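Local coordinates for protein D-threo-3-hydroxyaspartate dehydratase (Delftia, PDB 3WQC) that uses pyridoxal 5'-phosphate and a divalent metal ion to deaminate D-threo-3-hydroxyaspartate to oxaloacetate and ammonia, at residues B[363-375]-B[379-390]. Sequence-based numbering, arbitrary orientation. Where two conformers were deposited one is given.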
loop_
_atom_site.group_PDB
_atom_site.type_symbol
_atom_site.label_atom_id
_atom_site.label_comp_id
_atom_site.label_asym_id
_atom_site.label_seq_id
_atom_site.Cartn_x
_atom_site.Cartn_y
_atom_site.Cartn_z
ATOM N N CYS B 363 -2.013 -9.166 4.136
ATOM C CA CYS B 363 -2.815 -8.011 4.620
ATOM C C CYS B 363 -2.393 -6.772 3.823
ATOM O O CYS B 363 -3.194 -5.888 3.567
ATOM C CB CYS B 363 -2.452 -7.758 6.119
ATOM S SG CYS B 363 -2.491 -9.339 7.085
ATOM N N ALA B 364 -1.075 -6.662 3.556
ATOM C CA ALA B 364 -0.548 -5.448 2.864
ATOM C C ALA B 364 -0.923 -5.477 1.390
ATOM O O ALA B 364 -1.410 -4.497 0.797
ATOM C CB ALA B 364 0.955 -5.397 3.034
ATOM N N THR B 365 -0.775 -6.673 0.726
ATOM C CA THR B 365 -1.142 -6.752 -0.729
ATOM C C THR B 365 -2.627 -6.572 -0.878
ATOM O O THR B 365 -3.044 -5.798 -1.789
ATOM C CB THR B 365 -0.710 -8.124 -1.294
ATOM O OG1 THR B 365 0.728 -8.231 -1.178
ATOM C CG2 THR B 365 -1.223 -8.329 -2.727
ATOM N N GLY B 366 -3.465 -7.166 -0.018
ATOM C CA GLY B 366 -4.915 -7.071 -0.244
ATOM C C GLY B 366 -5.381 -5.603 -0.205
ATOM O O GLY B 366 -6.298 -5.198 -0.948
ATOM N N ALA B 367 -4.751 -4.785 0.654
ATOM C CA ALA B 367 -5.214 -3.417 0.859
ATOM C C ALA B 367 -4.993 -2.540 -0.405
ATOM O O ALA B 367 -5.528 -1.432 -0.523
ATOM C CB ALA B 367 -4.462 -2.786 2.039
ATOM N N GLN B 368 -4.146 -3.017 -1.325
ATOM C CA GLN B 368 -3.913 -2.276 -2.578
ATOM C C GLN B 368 -5.060 -2.399 -3.578
ATOM O O GLN B 368 -5.078 -1.667 -4.590
ATOM C CB GLN B 368 -2.620 -2.778 -3.215
ATOM C CG GLN B 368 -1.390 -2.577 -2.312
ATOM C CD GLN B 368 -1.189 -1.100 -1.919
ATOM O OE1 GLN B 368 -1.636 -0.639 -0.811
ATOM N NE2 GLN B 368 -0.544 -0.330 -2.818
ATOM N N PHE B 369 -6.021 -3.270 -3.310
ATOM C CA PHE B 369 -7.104 -3.527 -4.287
ATOM C C PHE B 369 -8.467 -3.108 -3.756
ATOM O O PHE B 369 -8.808 -3.430 -2.619
ATOM C CB PHE B 369 -7.166 -5.015 -4.633
ATOM C CG PHE B 369 -5.939 -5.459 -5.365
ATOM C CD1 PHE B 369 -4.772 -5.825 -4.675
ATOM C CD2 PHE B 369 -5.934 -5.504 -6.772
ATOM C CE1 PHE B 369 -3.595 -6.191 -5.370
ATOM C CE2 PHE B 369 -4.771 -5.852 -7.480
ATOM C CZ PHE B 369 -3.592 -6.217 -6.782
ATOM N N PRO B 370 -9.308 -2.520 -4.633
ATOM C CA PRO B 370 -10.689 -2.236 -4.248
ATOM C C PRO B 370 -11.463 -3.540 -4.011
ATOM O O PRO B 370 -12.470 -3.490 -3.296
ATOM C CB PRO B 370 -11.275 -1.507 -5.468
ATOM C CG PRO B 370 -10.059 -0.870 -6.141
ATOM C CD PRO B 370 -8.909 -1.830 -5.915
ATOM N N ALA B 371 -11.068 -4.657 -4.604
ATOM C CA ALA B 371 -11.881 -5.862 -4.535
ATOM C C ALA B 371 -10.964 -7.014 -4.858
ATOM O O ALA B 371 -9.938 -6.855 -5.579
ATOM C CB ALA B 371 -13.072 -5.882 -5.551
ATOM N N TYR B 372 -11.380 -8.200 -4.430
ATOM C CA TYR B 372 -10.734 -9.453 -4.822
ATOM C C TYR B 372 -11.558 -10.072 -5.968
ATOM O O TYR B 372 -12.727 -9.789 -6.145
ATOM C CB TYR B 372 -10.795 -10.471 -3.663
ATOM C CG TYR B 372 -10.035 -10.007 -2.454
ATOM C CD1 TYR B 372 -8.639 -10.159 -2.367
ATOM C CD2 TYR B 372 -10.696 -9.432 -1.360
ATOM C CE1 TYR B 372 -7.890 -9.759 -1.242
ATOM C CE2 TYR B 372 -9.995 -9.025 -0.207
ATOM C CZ TYR B 372 -8.634 -9.174 -0.166
ATOM O OH TYR B 372 -7.900 -8.828 0.957
ATOM N N GLN B 373 -10.877 -10.948 -6.708
ATOM C CA GLN B 373 -11.588 -11.803 -7.690
ATOM C C GLN B 373 -11.599 -13.211 -7.074
ATOM O O GLN B 373 -10.481 -13.827 -6.963
ATOM C CB GLN B 373 -10.782 -11.738 -9.026
ATOM C CG GLN B 373 -10.935 -10.302 -9.618
ATOM C CD GLN B 373 -12.425 -10.054 -9.952
ATOM O OE1 GLN B 373 -13.168 -10.975 -10.305
ATOM N NE2 GLN B 373 -12.850 -8.861 -9.847
ATOM N N ALA B 374 -12.771 -13.666 -6.593
ATOM C CA ALA B 374 -12.875 -14.972 -5.884
ATOM C C ALA B 374 -13.022 -16.087 -6.928
ATOM O O ALA B 374 -13.973 -16.067 -7.698
ATOM C CB ALA B 374 -14.111 -14.964 -5.009
ATOM N N LEU B 375 -11.990 -16.904 -7.036
ATOM C CA LEU B 375 -11.857 -17.922 -8.087
ATOM C C LEU B 375 -12.472 -19.238 -7.639
ATOM O O LEU B 375 -11.945 -19.867 -6.684
ATOM C CB LEU B 375 -10.386 -18.112 -8.443
ATOM C CG LEU B 375 -10.024 -19.226 -9.447
ATOM C CD1 LEU B 375 -10.569 -18.866 -10.848
ATOM C CD2 LEU B 375 -8.498 -19.387 -9.484
ATOM N N GLY B 379 -13.199 -22.238 -12.641
ATOM C CA GLY B 379 -12.426 -21.206 -13.306
ATOM C C GLY B 379 -13.064 -19.824 -13.389
ATOM O O GLY B 379 -12.388 -18.881 -13.856
ATOM N N SER B 380 -14.360 -19.720 -12.998
ATOM C CA SER B 380 -15.182 -18.523 -12.906
ATOM C C SER B 380 -14.647 -17.652 -11.763
ATOM O O SER B 380 -14.235 -18.222 -10.712
ATOM C CB SER B 380 -16.486 -19.209 -12.380
ATOM O OG SER B 380 -17.523 -18.374 -12.335
ATOM N N VAL B 381 -14.632 -16.308 -11.929
ATOM C CA VAL B 381 -14.384 -15.436 -10.815
ATOM C C VAL B 381 -15.604 -14.563 -10.474
ATOM O O VAL B 381 -16.492 -14.315 -11.340
ATOM C CB VAL B 381 -13.114 -14.517 -11.027
ATOM C CG1 VAL B 381 -11.822 -15.346 -11.016
ATOM C CG2 VAL B 381 -13.233 -13.608 -12.288
ATOM N N GLN B 382 -15.637 -14.075 -9.228
ATOM C CA GLN B 382 -16.670 -13.131 -8.814
ATOM C C GLN B 382 -16.002 -12.003 -8.105
ATOM O O GLN B 382 -15.033 -12.257 -7.379
ATOM C CB GLN B 382 -17.599 -13.832 -7.835
ATOM C CG GLN B 382 -18.863 -13.108 -7.530
ATOM C CD GLN B 382 -19.786 -14.013 -6.687
ATOM O OE1 GLN B 382 -19.392 -14.402 -5.580
ATOM N NE2 GLN B 382 -20.946 -14.420 -7.229
ATOM N N THR B 383 -16.512 -10.776 -8.199
ATOM C CA THR B 383 -15.815 -9.651 -7.584
ATOM C C THR B 383 -16.299 -9.553 -6.128
ATOM O O THR B 383 -17.527 -9.461 -5.872
ATOM C CB THR B 383 -16.263 -8.357 -8.319
ATOM O OG1 THR B 383 -15.810 -8.422 -9.678
ATOM C CG2 THR B 383 -15.605 -7.069 -7.633
ATOM N N TRP B 384 -15.348 -9.560 -5.175
ATOM C CA TRP B 384 -15.641 -9.435 -3.744
ATOM C C TRP B 384 -15.023 -8.165 -3.249
ATOM O O TRP B 384 -13.789 -8.072 -3.091
ATOM C CB TRP B 384 -15.068 -10.602 -2.981
ATOM C CG TRP B 384 -15.852 -11.886 -3.142
ATOM C CD1 TRP B 384 -16.931 -12.153 -4.016
ATOM C CD2 TRP B 384 -15.658 -13.094 -2.351
ATOM N NE1 TRP B 384 -17.432 -13.423 -3.819
ATOM C CE2 TRP B 384 -16.679 -14.059 -2.812
ATOM C CE3 TRP B 384 -14.757 -13.459 -1.297
ATOM C CZ2 TRP B 384 -16.822 -15.318 -2.221
ATOM C CZ3 TRP B 384 -14.878 -14.761 -0.735
ATOM C CH2 TRP B 384 -15.901 -15.671 -1.221
ATOM N N GLU B 385 -15.851 -7.128 -3.038
ATOM C CA GLU B 385 -15.333 -5.814 -2.612
ATOM C C GLU B 385 -14.660 -5.916 -1.237
ATOM O O GLU B 385 -15.030 -6.781 -0.408
ATOM C CB GLU B 385 -16.498 -4.829 -2.547
ATOM C CG GLU B 385 -17.003 -4.464 -3.967
ATOM C CD GLU B 385 -18.010 -3.347 -3.914
ATOM O OE1 GLU B 385 -18.247 -2.774 -2.814
ATOM O OE2 GLU B 385 -18.576 -3.036 -4.994
ATOM N N ARG B 386 -13.735 -5.015 -0.997
ATOM C CA ARG B 386 -13.170 -4.895 0.355
ATOM C C ARG B 386 -13.039 -3.433 0.678
ATOM O O ARG B 386 -13.093 -2.547 -0.208
ATOM C CB ARG B 386 -11.826 -5.635 0.481
ATOM C CG ARG B 386 -10.770 -5.116 -0.469
ATOM C CD ARG B 386 -9.370 -5.524 0.082
ATOM N NE ARG B 386 -9.053 -4.637 1.204
ATOM C CZ ARG B 386 -8.159 -4.952 2.168
ATOM N NH1 ARG B 386 -7.786 -4.038 3.084
ATOM N NH2 ARG B 386 -7.660 -6.209 2.293
ATOM N N LEU B 387 -12.802 -3.121 1.963
ATOM C CA LEU B 387 -12.801 -1.712 2.430
ATOM C C LEU B 387 -11.392 -1.095 2.282
ATOM O O LEU B 387 -10.367 -1.760 2.535
ATOM C CB LEU B 387 -13.118 -1.782 3.923
ATOM C CG LEU B 387 -13.423 -0.472 4.585
ATOM C CD1 LEU B 387 -14.686 0.043 3.873
ATOM C CD2 LEU B 387 -13.827 -0.930 6.028
ATOM N N HIS B 388 -11.402 0.180 1.901
ATOM C CA HIS B 388 -10.182 1.004 1.837
ATOM C C HIS B 388 -10.384 2.236 2.697
ATOM O O HIS B 388 -11.424 2.879 2.651
ATOM C CB HIS B 388 -10.010 1.431 0.332
ATOM C CG HIS B 388 -8.760 2.170 0.072
ATOM N ND1 HIS B 388 -8.756 3.355 -0.637
ATOM C CD2 HIS B 388 -7.440 1.844 0.355
ATOM C CE1 HIS B 388 -7.421 3.733 -0.824
ATOM N NE2 HIS B 388 -6.619 2.790 -0.212
ATOM N N GLY B 389 -9.334 2.582 3.465
ATOM C CA GLY B 389 -9.357 3.832 4.217
ATOM C C GLY B 389 -9.977 3.728 5.610
ATOM O O GLY B 389 -9.935 2.619 6.190
ATOM N N TRP B 390 -10.461 4.859 6.143
ATOM C CA TRP B 390 -10.883 4.959 7.536
ATOM C C TRP B 390 -12.235 5.607 7.623
ATOM O O TRP B 390 -12.756 6.075 6.592
ATOM C CB TRP B 390 -9.852 5.778 8.351
ATOM C CG TRP B 390 -8.524 5.084 8.444
ATOM C CD1 TRP B 390 -8.112 4.264 9.462
ATOM C CD2 TRP B 390 -7.440 5.080 7.429
ATOM N NE1 TRP B 390 -6.851 3.742 9.176
ATOM C CE2 TRP B 390 -6.407 4.227 7.935
ATOM C CE3 TRP B 390 -7.277 5.723 6.177
ATOM C CZ2 TRP B 390 -5.239 3.925 7.194
ATOM C CZ3 TRP B 390 -6.088 5.406 5.453
ATOM C CH2 TRP B 390 -5.096 4.530 5.958
ATOM O OXT TRP B 390 -12.749 5.699 8.764
HETATM O O HOH W 1 -5.758 -5.452 4.557
HETATM O O HOH W 2 -4.312 0.966 0.502
HETATM O O HOH W 3 -7.837 -1.349 1.028
HETATM O O HOH W 4 -9.520 -1.857 -0.606
HETATM O O HOH W 5 -15.589 -10.549 -11.630
#
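Arg386 reaches across to Tyr372 and helix 362-366, and its guanidinium lies with one face against the backbone of Gly366 and Ala367. Arg386 NH2 donates to Tyr372 OH at 2.9 Å, with the hydroxyl in the guanidinium plane, while the two flat groups are inclined by 55°. Arg386 CG, set between the backbone N and the carbonyl carbon (chi1 60°), sends the chain past the ring, with Arg386 CD 3.6 Å from Tyr372 CE2, and the bend at chi3 then turns the guanidinium over Gly366 and Ala367. NH1 donates to a water that in turn donates to the carbonyl of Cys363, a residue of the magnesium site, so the arginine links tyrosine and helix. With an alanine in its place, Tyr372 OH would probably lose this donor and a gap would open beside Ala367.

Strands 371-375 and 381-385 form an antiparallel hairpin, in which Tyr372 with Trp384 and Ala374 with Gln382 are hydrogen-bonded pairs; Arg386 N to Pro370 O prolongs the pairing. On the face of Tyr372 and Trp384, Ala374 CB stands over the indole in a CH-pi contact, 3.6 Å from the centroid of the five-membered ring. Trp384 NE1 donates in the ring plane to Gln382 OE1 (2.8 Å), which helps fix the indole's rotation. On the other face, Gln373 and Thr383 run side by side: Gln373 NE2 donates to Thr383 OG1 at 3.0 Å, and a water is bound by both Gln373 OE1 and Thr383 OG1. Farther along, Leu375 CD1 meets Val381 CG1 at 3.7 Å.

The hairpin is part of the mixed sheet, in which strand 371-375 lies between strands 22-26, its parallel neighbour, and 381-385. Tyr372 packs edge-to-face with Phe250, Leu387 rests on helix 77-85, and His388 stacks on His388 of the second subunit.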